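Putative acetyltransferase (Nocardia farcinica, PDB 3D9W) probably transfers acetyl groups from acetyl-CoA to arylamines. Local coordinates at residues Glu40-His45 against Leu144-Leu149. Numbering follows the deposited sequence.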
loop_
_atom_site.group_PDB
_atom_site.type_symbol
_atom_site.label_atom_id
_atom_site.label_comp_id
_atom_site.label_asym_id
_atom_site.label_seq_id
_atom_site.Cartn_x
_atom_site.Cartn_y
_atom_site.Cartn_z
ATOM N N GLU A 40 5.247 13.367 -6.969
ATOM C CA GLU A 40 6.569 12.818 -6.662
ATOM C C GLU A 40 6.559 12.054 -5.347
ATOM O O GLU A 40 7.249 11.054 -5.196
ATOM C CB GLU A 40 7.631 13.908 -6.584
ATOM C CG GLU A 40 9.036 13.349 -6.743
ATOM C CD GLU A 40 10.099 14.302 -6.249
ATOM O OE1 GLU A 40 9.965 15.522 -6.516
ATOM O OE2 GLU A 40 11.067 13.832 -5.603
ATOM N N LEU A 41 5.777 12.536 -4.392
ATOM C CA LEU A 41 5.680 11.874 -3.109
ATOM C C LEU A 41 5.203 10.449 -3.344
ATOM O O LEU A 41 5.810 9.494 -2.861
ATOM C CB LEU A 41 4.701 12.622 -2.207
ATOM C CG LEU A 41 5.134 14.022 -1.753
ATOM C CD1 LEU A 41 4.063 14.647 -0.851
ATOM C CD2 LEU A 41 6.447 13.916 -0.992
ATOM N N VAL A 42 4.125 10.311 -4.108
ATOM C CA VAL A 42 3.562 9.002 -4.412
ATOM C C VAL A 42 4.543 8.075 -5.119
ATOM O O VAL A 42 4.655 6.890 -4.796
ATOM C CB VAL A 42 2.316 9.143 -5.284
ATOM C CG1 VAL A 42 1.752 7.774 -5.613
ATOM C CG2 VAL A 42 1.294 9.985 -4.560
ATOM N N TYR A 43 5.254 8.623 -6.089
ATOM C CA TYR A 43 6.221 7.860 -6.853
ATOM C C TYR A 43 7.390 7.363 -5.992
ATOM O O TYR A 43 7.717 6.173 -5.993
ATOM C CB TYR A 43 6.720 8.734 -8.002
ATOM C CG TYR A 43 7.722 8.084 -8.920
ATOM C CD1 TYR A 43 9.050 7.912 -8.525
ATOM C CD2 TYR A 43 7.357 7.685 -10.204
ATOM C CE1 TYR A 43 9.997 7.365 -9.387
ATOM C CE2 TYR A 43 8.290 7.139 -11.078
ATOM C CZ TYR A 43 9.613 6.985 -10.664
ATOM O OH TYR A 43 10.552 6.478 -11.532
ATOM N N ARG A 44 8.011 8.274 -5.252
ATOM C CA ARG A 44 9.146 7.930 -4.401
ATOM C C ARG A 44 8.804 6.845 -3.391
ATOM O O ARG A 44 9.539 5.872 -3.243
ATOM C CB ARG A 44 9.638 9.169 -3.647
ATOM C CG ARG A 44 10.110 10.311 -4.519
ATOM C CD ARG A 44 11.224 9.870 -5.432
ATOM N NE ARG A 44 11.837 10.999 -6.125
ATOM C CZ ARG A 44 12.773 10.879 -7.059
ATOM N NH1 ARG A 44 13.202 9.673 -7.410
ATOM N NH2 ARG A 44 13.272 11.961 -7.644
ATOM N N HIS A 45 7.683 7.037 -2.695
ATOM C CA HIS A 45 7.210 6.105 -1.671
ATOM C C HIS A 45 6.875 4.736 -2.241
ATOM O O HIS A 45 7.388 3.724 -1.778
ATOM C CB HIS A 45 5.975 6.686 -0.964
ATOM C CG HIS A 45 5.535 5.914 0.247
ATOM N ND1 HIS A 45 5.395 6.496 1.488
ATOM C CD2 HIS A 45 5.176 4.618 0.401
ATOM C CE1 HIS A 45 4.968 5.594 2.353
ATOM N NE2 HIS A 45 4.827 4.446 1.719
ATOM N N LEU A 144 2.134 4.369 -9.012
ATOM C CA LEU A 144 3.255 5.225 -8.612
ATOM C C LEU A 144 3.016 6.723 -8.839
ATOM O O LEU A 144 3.948 7.518 -8.800
ATOM C CB LEU A 144 4.544 4.781 -9.311
ATOM C CG LEU A 144 4.506 4.476 -10.807
ATOM C CD1 LEU A 144 4.192 5.742 -11.591
ATOM C CD2 LEU A 144 5.850 3.896 -11.227
ATOM N N ARG A 145 1.754 7.083 -9.075
ATOM C CA ARG A 145 1.318 8.473 -9.273
ATOM C C ARG A 145 -0.126 8.465 -8.827
ATOM O O ARG A 145 -0.820 7.468 -8.999
ATOM C CB ARG A 145 1.363 8.902 -10.746
ATOM C CG ARG A 145 2.710 8.703 -11.430
ATOM C CD ARG A 145 3.203 9.973 -12.073
ATOM N NE ARG A 145 4.065 10.751 -11.187
ATOM C CZ ARG A 145 5.394 10.778 -11.264
ATOM N NH1 ARG A 145 6.021 10.062 -12.186
ATOM N NH2 ARG A 145 6.095 11.546 -10.433
ATOM N N PRO A 146 -0.600 9.567 -8.239
ATOM C CA PRO A 146 -1.993 9.579 -7.802
ATOM C C PRO A 146 -2.935 9.619 -9.000
ATOM O O PRO A 146 -2.581 10.123 -10.065
ATOM C CB PRO A 146 -2.070 10.848 -6.969
ATOM C CG PRO A 146 -1.132 11.764 -7.698
ATOM C CD PRO A 146 0.044 10.867 -7.994
ATOM N N TYR A 147 -4.124 9.060 -8.840
ATOM C CA TYR A 147 -5.097 9.093 -9.914
ATOM C C TYR A 147 -6.263 9.974 -9.487
ATOM O O TYR A 147 -6.742 9.886 -8.360
ATOM C CB TYR A 147 -5.576 7.685 -10.280
ATOM C CG TYR A 147 -6.174 6.868 -9.163
ATOM C CD1 TYR A 147 -5.372 6.089 -8.335
ATOM C CD2 TYR A 147 -7.556 6.808 -8.989
ATOM C CE1 TYR A 147 -5.932 5.262 -7.370
ATOM C CE2 TYR A 147 -8.125 5.990 -8.030
ATOM C CZ TYR A 147 -7.311 5.217 -7.225
ATOM O OH TYR A 147 -7.888 4.391 -6.288
ATOM N N GLU A 148 -6.688 10.844 -10.394
ATOM C CA GLU A 148 -7.777 11.771 -10.124
ATOM C C GLU A 148 -9.074 11.052 -9.771
ATOM O O GLU A 148 -9.402 10.016 -10.358
ATOM C CB GLU A 148 -7.978 12.681 -11.337
ATOM C CG GLU A 148 -9.202 13.572 -11.260
ATOM C CD GLU A 148 -9.100 14.777 -12.177
ATOM O OE1 GLU A 148 -8.758 14.596 -13.370
ATOM O OE2 GLU A 148 -9.369 15.905 -11.703
ATOM N N LEU A 149 -9.817 11.599 -8.813
ATOM C CA LEU A 149 -11.070 10.979 -8.397
ATOM C C LEU A 149 -12.235 11.327 -9.323
ATOM O O LEU A 149 -13.184 11.972 -8.889
ATOM C CB LEU A 149 -11.432 11.400 -6.964
ATOM C CG LEU A 149 -12.302 10.476 -6.097
ATOM C CD1 LEU A 149 -13.493 11.246 -5.584
ATOM C CD2 LEU A 149 -12.753 9.246 -6.881
#
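At chi1 -179° Y43 swings its CG directly away from the backbone N, beside the carbonyl carbon, which lays the phenol alongside L144, while the R145 chain, bent at chi2 and chi3, turns its guanidinium so that one face lies against CB and CD2 of Y43. In this arylamine N-acetyltransferase fold the contact joins helix 35-48 to the loop that leads into strand 147-148 of the antiparallel sheet. Ring and guanidinium planes lie 25° apart, and NH1 of R145 approaches CD2 of Y43 obliquely at 3.4 Å. NH2 of R145 has a weak hydrogen bond to the carbonyl of R39, one residue ahead of E40 in the same helix. L144 runs beside the phenol and points the same way, its CD1 4.0 Å from CD2 of Y43, and its O sits at the ring edge, near the ring plane. One residue earlier in the helix, V42 lays CG1 3.5 Å from the backbone N of R145, and F89 of helix 82-95 also touches this valine. P146 touches C135 of the neighbouring strand 132-135. No hydrogen bond crosses between the two segments; the join rests on van der Waals packing of side chains on each other and on the loop backbone, ending where CG2 of V42 meets CD of P146 at 3.8 Å.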